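TRAP dicarboxylate transporter, DctP subunit (PDB 4N91) binds D-glucuronate, in both its alpha and beta forms, as the periplasmic solute-binding component that probably passes its ligand to a TRAP transporter. Local coordinates at residues A116-E119 against A120-V124; M125-P128 against E129-K132; D326-Q329 against K330-E334. All coordinates share one frame; numbering follows the deposited sequence.

How the contacts relate
Contacts 1 and 2, centres 12 Å apart, are consecutive: contact 1 takes in nearly all of helix 118-125, contact 2 the link into helix 128-135. Contact 3 is the end of helix 322-334, which packs on both. Its centre is 9 Å from contact 1's and 13 Å from contact 2's. Two polar links join them: N332 OD1 to A116 N at 2.8 Å and Y331 OH to D127 OD2 at 2.7 Å, both probable hydrogen bonds. Contact 1 comes nearest the ligand, the side chain of Y121 lying about 9 Å from the bound glucuronate; M125 of contact 2 is about 12 Å from the alpha form, and contact 3 lies away from the pocket.

Contact 1. Residues A116-E119 against A120-V124; sequences ASSE and AYHHV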
ATOM      1  N   ALA A 116       4.570 -15.546   3.986  1.00 23.12           N
ATOM      2  CA  ALA A 116       5.529 -16.114   4.930  1.00 27.97           C
ATOM      3  C   ALA A 116       6.786 -15.262   5.021  1.00 30.86           C
ATOM      4  O   ALA A 116       7.468 -15.268   6.050  1.00 29.64           O
ATOM      5  CB  ALA A 116       5.884 -17.536   4.524  1.00 26.03           C
ATOM      6  N   SER A 117       7.101 -14.549   3.944  1.00 25.02           N
ATOM      7  CA  SER A 117       8.379 -13.836   3.835  1.00 28.01           C
ATOM      8  C   SER A 117       8.228 -12.748   2.801  1.00 24.12           C
ATOM      9  O   SER A 117       7.303 -12.799   1.982  1.00 22.91           O
ATOM     10  CB  SER A 117       9.496 -14.788   3.391  1.00 28.35           C
ATOM     11  OG  SER A 117       9.327 -15.205   2.041  1.00 29.32           O
ATOM     12  N   SER A 118       9.144 -11.782   2.805  1.00 22.47           N
ATOM     13  CA  SER A 118       9.093 -10.729   1.800  1.00 26.52           C
ATOM     14  C   SER A 118       9.377 -11.334   0.432  1.00 26.41           C
ATOM     15  O   SER A 118       8.819 -10.897  -0.579  1.00 24.69           O
ATOM     16  CB  SER A 118      10.044  -9.559   2.142  1.00 31.30           C
ATOM     17  OG  SER A 118      11.401  -9.928   2.021  1.00 33.74           O
ATOM     18  N   GLU A 119      10.194 -12.386   0.385  1.00 27.66           N
ATOM     19  CA  GLU A 119      10.460 -13.029  -0.897  1.00 22.81           C
ATOM     20  C   GLU A 119       9.191 -13.687  -1.445  1.00 21.11           C
ATOM     21  O   GLU A 119       8.915 -13.607  -2.646  1.00 22.29           O
ATOM     22  CB  GLU A 119      11.582 -14.079  -0.794  1.00 32.08           C
ATOM     23  CG  GLU A 119      12.812 -13.604  -0.055  1.00 40.46           C
ATOM     24  CD  GLU A 119      12.699 -13.849   1.448  1.00 41.47           C
ATOM     25  OE1 GLU A 119      12.662 -15.040   1.853  1.00 58.13           O
ATOM     26  OE2 GLU A 119      12.628 -12.872   2.216  1.00 37.08           O
ATOM     27  N   ALA A 120       8.430 -14.370  -0.588  1.00 22.09           N
ATOM     28  CA  ALA A 120       7.164 -14.959  -1.035  1.00 21.99           C
ATOM     29  C   ALA A 120       6.249 -13.874  -1.607  1.00 21.46           C
ATOM     30  O   ALA A 120       5.697 -14.011  -2.696  1.00 20.70           O
ATOM     31  CB  ALA A 120       6.465 -15.688   0.118  1.00 23.38           C
ATOM     32  N   TYR A 121       6.131 -12.785  -0.863  1.00 21.97           N
ATOM     33  CA  TYR A 121       5.337 -11.638  -1.251  1.00 19.71           C
ATOM     34  C   TYR A 121       5.732 -11.083  -2.629  1.00 20.77           C
ATOM     35  O   TYR A 121       4.894 -10.908  -3.505  1.00 18.53           O
ATOM     36  CB  TYR A 121       5.508 -10.586  -0.144  1.00 19.02           C
ATOM     37  CG  TYR A 121       4.944  -9.215  -0.419  1.00 16.21           C
ATOM     38  CD1 TYR A 121       3.694  -9.051  -0.994  1.00 18.19           C
ATOM     39  CD2 TYR A 121       5.650  -8.085  -0.047  1.00 17.19           C
ATOM     40  CE1 TYR A 121       3.167  -7.778  -1.222  1.00 18.33           C
ATOM     41  CE2 TYR A 121       5.142  -6.800  -0.258  1.00 17.19           C
ATOM     42  CZ  TYR A 121       3.905  -6.658  -0.849  1.00 15.77           C
ATOM     43  OH  TYR A 121       3.399  -5.410  -1.062  1.00 17.94           O
ATOM     44  N   HIS A 122       7.016 -10.810  -2.827  1.00 21.37           N
ATOM     45  CA  HIS A 122       7.462 -10.221  -4.081  1.00 20.40           C
ATOM     46  C   HIS A 122       7.203 -11.158  -5.249  1.00 21.15           C
ATOM     47  O   HIS A 122       6.822 -10.718  -6.339  1.00 23.37           O
ATOM     48  CB  HIS A 122       8.945  -9.897  -4.011  1.00 22.27           C
ATOM     49  CG  HIS A 122       9.272  -8.857  -2.996  1.00 22.39           C
ATOM     50  ND1 HIS A 122      10.565  -8.556  -2.626  1.00 29.30           N
ATOM     51  CD2 HIS A 122       8.470  -8.043  -2.266  1.00 21.38           C
ATOM     52  CE1 HIS A 122      10.546  -7.610  -1.704  1.00 29.09           C
ATOM     53  NE2 HIS A 122       9.289  -7.285  -1.465  1.00 23.46           N
ATOM     54  N   HIS A 123       7.398 -12.450  -5.029  1.00 21.97           N
ATOM     55  CA  HIS A 123       7.186 -13.405  -6.103  1.00 23.59           C
ATOM     56  C   HIS A 123       5.713 -13.512  -6.459  1.00 22.20           C
ATOM     57  O   HIS A 123       5.374 -13.657  -7.626  1.00 24.12           O
ATOM     58  CB  HIS A 123       7.754 -14.772  -5.741  1.00 26.30           C
ATOM     59  CG  HIS A 123       9.227 -14.873  -5.971  1.00 33.52           C
ATOM     60  ND1 HIS A 123      10.159 -14.569  -5.000  1.00 37.68           N
ATOM     61  CD2 HIS A 123       9.931 -15.199  -7.081  1.00 38.36           C
ATOM     62  CE1 HIS A 123      11.374 -14.734  -5.495  1.00 42.42           C
ATOM     63  NE2 HIS A 123      11.262 -15.112  -6.756  1.00 43.09           N
ATOM     64  N   VAL A 124       4.852 -13.442  -5.447  1.00 21.23           N
ATOM     65  CA  VAL A 124       3.417 -13.403  -5.679  1.00 17.21           C
ATOM     66  C   VAL A 124       3.011 -12.206  -6.537  1.00 22.18           C
ATOM     67  O   VAL A 124       2.300 -12.375  -7.525  1.00 22.59           O
ATOM     68  CB  VAL A 124       2.614 -13.437  -4.351  1.00 19.54           C
ATOM     69  CG1 VAL A 124       1.154 -13.037  -4.568  1.00 17.42           C
ATOM     70  CG2 VAL A 124       2.693 -14.836  -3.742  1.00 20.73           C
TER
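S117 and A120 illustrate how a serine can begin a helix: the side-chain oxygen S117 OG takes the N-H of A120 N at 2.9 Å, in a nearly straight bond. Its first torsion (chi1 69°) sets OG between the backbone N and the carbonyl carbon, facing the first turn, where it also lies 3.5 Å from A120 CB. The hydroxyl bonds in addition to the backbone oxygen of Y335. Backbone bonds continue the helix, from Y121 N to S117 O and from H122 N to S118 O.

The bond from A120 N to S117 OG makes S117 the N-cap of helix 118-125 in a solute-binding protein of family 7. Y121, on the same turn, has a ring that leads away from the segment 116-119 and packs on M239 and P241, on the side of the sugar pocket.

The two histidines use carbonyl oxygens differently. S118 O lies over one face of the H122 imidazole, 3.2 Å from H122 CG and offset toward the rim. H123 instead presents its edge: with CG beside its own backbone N (chi1 -82°), H123 ND1 donates to E119 O at 2.8 Å. That oxygen lies in the ring plane, yet ND1 stands 41° out of the carbonyl plane, while H123 N reaches the same oxygen from the opposite face at 3.1 Å. A leucine in place of H123 would probably leave E119 O without its second donor and Y335 without the ring it stacks on.

Within the first turn, S118 OG donates to E119 OE2 at 3.2 Å, meeting it on its anti side.

Contact 2. Residues M125-P128 against E129-K132; sequences MDDP and EIVK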
HETATM    1  N   MSE A 125       3.486 -11.009  -6.189  1.00 17.72           N
HETATM    2  CA  MSE A 125       3.079  -9.785  -6.865  1.00 19.30           C
HETATM    3  C   MSE A 125       3.645  -9.737  -8.285  1.00 17.80           C
HETATM    4  O   MSE A 125       3.111  -9.019  -9.135  1.00 19.58           O
HETATM    5  CB  MSE A 125       3.536  -8.554  -6.063  1.00 19.84           C
HETATM    6  CG  MSE A 125       2.941  -8.456  -4.675  1.00 15.96           C
HETATM    7 SE   MSE A 125       0.986  -8.627  -4.626  1.00 25.11          SE
HETATM    8  CE  MSE A 125       0.497  -7.132  -5.830  1.00 16.03           C
ATOM      9  N   ASP A 126       4.717 -10.495  -8.529  1.00 19.77           N
ATOM     10  CA  ASP A 126       5.351 -10.541  -9.841  1.00 20.84           C
ATOM     11  C   ASP A 126       4.787 -11.689 -10.704  1.00 22.99           C
ATOM     12  O   ASP A 126       5.218 -11.875 -11.827  1.00 25.44           O
ATOM     13  CB  ASP A 126       6.865 -10.715  -9.708  1.00 25.59           C
ATOM     14  CG  ASP A 126       7.573  -9.434  -9.324  1.00 29.06           C
ATOM     15  OD1 ASP A 126       7.007  -8.340  -9.549  1.00 24.97           O
ATOM     16  OD2 ASP A 126       8.705  -9.527  -8.819  1.00 31.01           O
ATOM     17  N   ASP A 127       3.853 -12.457 -10.161  1.00 22.74           N
ATOM     18  CA  ASP A 127       3.260 -13.577 -10.902  1.00 22.33           C
ATOM     19  C   ASP A 127       1.992 -13.115 -11.622  1.00 18.63           C
ATOM     20  O   ASP A 127       0.962 -12.890 -11.002  1.00 22.23           O
ATOM     21  CB  ASP A 127       2.945 -14.728  -9.954  1.00 26.59           C
ATOM     22  CG  ASP A 127       2.493 -16.009 -10.691  1.00 30.45           C
ATOM     23  OD1 ASP A 127       2.016 -15.928 -11.838  1.00 28.12           O
ATOM     24  OD2 ASP A 127       2.599 -17.096 -10.101  1.00 32.16           O
ATOM     25  N   PRO A 128       2.056 -12.991 -12.954  1.00 23.20           N
ATOM     26  CA  PRO A 128       0.916 -12.460 -13.697  1.00 26.62           C
ATOM     27  C   PRO A 128      -0.329 -13.332 -13.561  1.00 25.66           C
ATOM     28  O   PRO A 128      -1.433 -12.831 -13.688  1.00 24.34           O
ATOM     29  CB  PRO A 128       1.398 -12.472 -15.156  1.00 31.04           C
ATOM     30  CG  PRO A 128       2.851 -12.733 -15.102  1.00 36.52           C
ATOM     31  CD  PRO A 128       3.126 -13.463 -13.843  1.00 26.13           C
ATOM     32  N   GLU A 129      -0.172 -14.623 -13.306  1.00 25.53           N
ATOM     33  CA  GLU A 129      -1.350 -15.462 -13.188  1.00 27.32           C
ATOM     34  C   GLU A 129      -2.124 -15.150 -11.931  1.00 27.95           C
ATOM     35  O   GLU A 129      -3.329 -15.353 -11.861  1.00 24.93           O
ATOM     36  CB  GLU A 129      -0.966 -16.925 -13.228  1.00 29.95           C
ATOM     37  CG  GLU A 129      -0.452 -17.324 -14.588  1.00 35.74           C
ATOM     38  CD  GLU A 129      -0.236 -18.802 -14.695  1.00 48.90           C
ATOM     39  OE1 GLU A 129      -0.021 -19.446 -13.643  1.00 51.69           O
ATOM     40  OE2 GLU A 129      -0.286 -19.318 -15.831  1.00 51.75           O
ATOM     41  N   ILE A 130      -1.429 -14.649 -10.927  1.00 22.74           N
ATOM     42  CA  ILE A 130      -2.091 -14.217  -9.713  1.00 18.50           C
ATOM     43  C   ILE A 130      -2.594 -12.783  -9.841  1.00 19.79           C
ATOM     44  O   ILE A 130      -3.740 -12.523  -9.539  1.00 21.06           O
ATOM     45  CB  ILE A 130      -1.156 -14.330  -8.485  1.00 19.69           C
ATOM     46  CG1 ILE A 130      -0.800 -15.797  -8.244  1.00 22.23           C
ATOM     47  CG2 ILE A 130      -1.820 -13.730  -7.239  1.00 23.15           C
ATOM     48  CD1 ILE A 130       0.143 -16.064  -7.065  1.00 27.96           C
ATOM     49  N   VAL A 131      -1.740 -11.840 -10.244  1.00 20.34           N
ATOM     50  CA  VAL A 131      -2.151 -10.426 -10.159  1.00 18.55           C
ATOM     51  C   VAL A 131      -3.053  -9.963 -11.306  1.00 19.57           C
ATOM     52  O   VAL A 131      -3.914  -9.118 -11.099  1.00 20.85           O
ATOM     53  CB  VAL A 131      -0.950  -9.453  -9.990  1.00 16.80           C
ATOM     54  CG1 VAL A 131      -0.233  -9.738  -8.692  1.00 19.28           C
ATOM     55  CG2 VAL A 131       0.014  -9.532 -11.185  1.00 22.59           C
ATOM     56  N   LYS A 132      -2.900 -10.507 -12.510  1.00 19.45           N
ATOM     57  CA  LYS A 132      -3.665  -9.959 -13.624  1.00 23.23           C
ATOM     58  C   LYS A 132      -5.184 -10.010 -13.452  1.00 23.52           C
ATOM     59  O   LYS A 132      -5.858  -9.027 -13.732  1.00 22.84           O
ATOM     60  CB  LYS A 132      -3.224 -10.560 -14.962  1.00 27.90           C
ATOM     61  CG  LYS A 132      -2.473  -9.529 -15.800  1.00 39.94           C
ATOM     62  CD  LYS A 132      -1.332 -10.087 -16.656  1.00 43.68           C
ATOM     63  CE  LYS A 132      -0.679  -8.932 -17.431  1.00 47.63           C
ATOM     64  NZ  LYS A 132       0.483  -9.325 -18.279  1.00 56.76           N
TER
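D127, P128 and E129 form an Asx turn that caps helix 128-135, D127 being its N-cap, a local contact where the link after helix 118-125 enters. CG of D127 is anti to the backbone N (chi1 -172°), which turns the carboxylate back over the helix start, where D127 OD1 accepts from E129 N at 2.9 Å, on its anti side and 33° out of the carboxylate plane. The backbone oxygen D127 O takes two donors, V131 N at 3.0 Å nearly along the C=O axis and I130 N from above the carbonyl plane. P128, first residue of the helix, has no N-H, and none is called for in a first turn without helical acceptors before it.

D127 OD1 and E129 OE1 stand 4.4 Å apart, a proximity that the helix-start N-H groups may ease. Across the link, selenomethionine M125 places its CE 3.9 Å from V131 CG1, the two side chains crossing at about a right angle.

D127 OD2 is hydrogen-bonded to Y331 OH of helix 322-334, on which I130 also packs; F109 touches M125, I130 and V131; D126 OD1 forms a salt bridge with R274 of helix 256-290 and a hydrogen bond with W148 NE1 of strand 143-149.

Contact 3. Residues D326-Q329 against K330-E334; sequences DAIQ and KYNEE
Q329 and N332 bring two amides together with their planes 62° apart. N332 ND2 donates within its own amide plane to Q329 OE1 at 3.1 Å, in a nearly straight bond, but it arrives above the plane of the Q329 amide, 52° out of it, and therefore not on a lone pair. A bend at chi2 of Q329 (-48°) folds its amide back toward the next turn, within range of that N-H. The N332 amide has further partners: ND2 also donates to L114 O, and OD1 accepts from A116 N.

The third flat group is the ring of Y331, whose CD2 passes 3.5 Å from A327 O, obliquely. H123 and V124 of helix 118-125 and I130 of helix 128-135 pack against this side chain, and its hydroxyl is hydrogen-bonded to D127 OD2.

Along the helix, I328 runs side by side with N332, its CG2 3.9 Å from N332 ND2, and also reaches V124, I108 and F115. The backbone beneath bonds from N332 N to I328 O at 2.8 Å and from E333 N to Q329 O at 3.0 Å, whereas Y331 N to A327 O, at 3.3 Å, is weak. E333 lies along the same turn, its CG 3.3 Å from Q329 O; its OE2 and that oxygen are both acceptors, so no bond joins them.

Chemically, the helix divides its duties: with a donor end and an acceptor end both engaged, the N332 amide is likely to be fixed in its rotation, while Y331 and I328 offer hydrocarbon to helices 118-125 and 128-135 and the loop before them, and the tyrosine hydroxyl adds a polar tie.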
ATOM      1  N   ASP A 326      -4.605 -20.347  -2.549  1.00 22.19           N
ATOM      2  CA  ASP A 326      -3.855 -21.594  -2.791  1.00 22.69           C
ATOM      3  C   ASP A 326      -2.516 -21.318  -3.459  1.00 26.00           C
ATOM      4  O   ASP A 326      -1.491 -21.900  -3.086  1.00 25.87           O
ATOM      5  CB  ASP A 326      -4.635 -22.560  -3.678  1.00 25.00           C
ATOM      6  CG  ASP A 326      -5.896 -23.079  -3.025  1.00 28.96           C
ATOM      7  OD1 ASP A 326      -6.005 -23.049  -1.782  1.00 30.64           O
ATOM      8  OD2 ASP A 326      -6.786 -23.514  -3.777  1.00 30.83           O
ATOM      9  N   ALA A 327      -2.533 -20.445  -4.457  1.00 23.18           N
ATOM     10  CA  ALA A 327      -1.337 -20.144  -5.217  1.00 26.21           C
ATOM     11  C   ALA A 327      -0.326 -19.437  -4.331  1.00 26.56           C
ATOM     12  O   ALA A 327       0.869 -19.693  -4.409  1.00 27.78           O
ATOM     13  CB  ALA A 327      -1.685 -19.296  -6.436  1.00 24.98           C
ATOM     14  N   ILE A 328      -0.817 -18.540  -3.482  1.00 22.42           N
ATOM     15  CA  ILE A 328       0.047 -17.831  -2.532  1.00 22.57           C
ATOM     16  C   ILE A 328       0.712 -18.820  -1.578  1.00 25.99           C
ATOM     17  O   ILE A 328       1.902 -18.698  -1.261  1.00 25.04           O
ATOM     18  CB  ILE A 328      -0.753 -16.770  -1.775  1.00 20.29           C
ATOM     19  CG1 ILE A 328      -1.095 -15.629  -2.731  1.00 22.03           C
ATOM     20  CG2 ILE A 328       0.015 -16.257  -0.561  1.00 20.87           C
ATOM     21  CD1 ILE A 328      -2.101 -14.653  -2.186  1.00 22.75           C
ATOM     22  N   GLN A 329      -0.041 -19.821  -1.136  1.00 24.40           N
ATOM     23  CA  GLN A 329       0.538 -20.827  -0.257  1.00 25.47           C
ATOM     24  C   GLN A 329       1.692 -21.574  -0.909  1.00 30.57           C
ATOM     25  O   GLN A 329       2.654 -21.944  -0.230  1.00 29.42           O
ATOM     26  CB  GLN A 329      -0.505 -21.822   0.251  1.00 30.48           C
ATOM     27  CG  GLN A 329      -1.588 -21.176   1.114  1.00 32.32           C
ATOM     28  CD  GLN A 329      -1.040 -20.251   2.201  1.00 31.86           C
ATOM     29  OE1 GLN A 329      -0.001 -20.513   2.802  1.00 30.65           O
ATOM     30  NE2 GLN A 329      -1.740 -19.167   2.452  1.00 34.26           N
ATOM     31  N   LYS A 330       1.626 -21.800  -2.213  1.00 26.71           N
ATOM     32  CA  LYS A 330       2.726 -22.486  -2.867  1.00 32.41           C
ATOM     33  C   LYS A 330       3.979 -21.620  -2.789  1.00 30.31           C
ATOM     34  O   LYS A 330       5.082 -22.114  -2.554  1.00 30.56           O
ATOM     35  CB  LYS A 330       2.379 -22.840  -4.316  1.00 33.18           C
ATOM     36  CG  LYS A 330       1.400 -24.002  -4.431  1.00 42.97           C
ATOM     37  CD  LYS A 330       1.012 -24.289  -5.875  1.00 51.31           C
ATOM     38  CE  LYS A 330       2.209 -24.725  -6.709  1.00 57.25           C
ATOM     39  NZ  LYS A 330       1.796 -25.199  -8.065  1.00 61.31           N
ATOM     40  N   TYR A 331       3.813 -20.320  -2.977  1.00 28.46           N
ATOM     41  CA  TYR A 331       4.946 -19.425  -2.863  1.00 24.29           C
ATOM     42  C   TYR A 331       5.443 -19.362  -1.424  1.00 28.85           C
ATOM     43  O   TYR A 331       6.645 -19.236  -1.189  1.00 26.57           O
ATOM     44  CB  TYR A 331       4.612 -18.035  -3.373  1.00 25.72           C
ATOM     45  CG  TYR A 331       4.708 -17.928  -4.868  1.00 25.97           C
ATOM     46  CD1 TYR A 331       5.946 -17.951  -5.500  1.00 32.29           C
ATOM     47  CD2 TYR A 331       3.569 -17.793  -5.648  1.00 25.74           C
ATOM     48  CE1 TYR A 331       6.044 -17.838  -6.861  1.00 28.48           C
ATOM     49  CE2 TYR A 331       3.658 -17.679  -7.005  1.00 27.05           C
ATOM     50  CZ  TYR A 331       4.903 -17.702  -7.608  1.00 29.92           C
ATOM     51  OH  TYR A 331       4.991 -17.596  -8.971  1.00 31.48           O
ATOM     52  N   ASN A 332       4.531 -19.447  -0.458  1.00 26.10           N
ATOM     53  CA  ASN A 332       4.948 -19.443   0.947  1.00 25.05           C
ATOM     54  C   ASN A 332       5.827 -20.655   1.227  1.00 28.95           C
ATOM     55  O   ASN A 332       6.791 -20.578   1.985  1.00 28.81           O
ATOM     56  CB  ASN A 332       3.745 -19.432   1.895  1.00 25.05           C
ATOM     57  CG  ASN A 332       3.127 -18.051   2.041  1.00 24.59           C
ATOM     58  OD1 ASN A 332       3.769 -17.031   1.784  1.00 23.69           O
ATOM     59  ND2 ASN A 332       1.858 -18.012   2.452  1.00 25.39           N
ATOM     60  N   GLU A 333       5.482 -21.774   0.602  1.00 29.26           N
ATOM     61  CA  GLU A 333       6.253 -23.012   0.775  1.00 32.75           C
ATOM     62  C   GLU A 333       7.630 -22.945   0.115  1.00 33.90           C
ATOM     63  O   GLU A 333       8.617 -23.450   0.651  1.00 35.11           O
ATOM     64  CB  GLU A 333       5.463 -24.190   0.201  1.00 38.54           C
ATOM     65  CG  GLU A 333       4.231 -24.540   1.012  1.00 45.03           C
ATOM     66  CD  GLU A 333       3.192 -25.304   0.205  1.00 56.41           C
ATOM     67  OE1 GLU A 333       3.584 -26.055  -0.718  1.00 64.77           O
ATOM     68  OE2 GLU A 333       1.983 -25.149   0.494  1.00 56.56           O
ATOM     69  N   GLU A 334       7.681 -22.328  -1.056  1.00 31.41           N
ATOM     70  CA  GLU A 334       8.920 -22.172  -1.810  1.00 31.25           C
ATOM     71  C   GLU A 334       9.850 -21.138  -1.166  1.00 37.11           C
ATOM     72  O   GLU A 334      11.073 -21.268  -1.231  1.00 33.35           O
ATOM     73  CB  GLU A 334       8.587 -21.773  -3.248  1.00 37.35           C
ATOM     74  CG  GLU A 334       9.792 -21.624  -4.165  1.00 53.18           C
ATOM     75  CD  GLU A 334       9.402 -21.422  -5.626  1.00 59.12           C
ATOM     76  OE1 GLU A 334       8.183 -21.387  -5.924  1.00 57.56           O
ATOM     77  OE2 GLU A 334      10.323 -21.301  -6.469  1.00 61.05           O
TER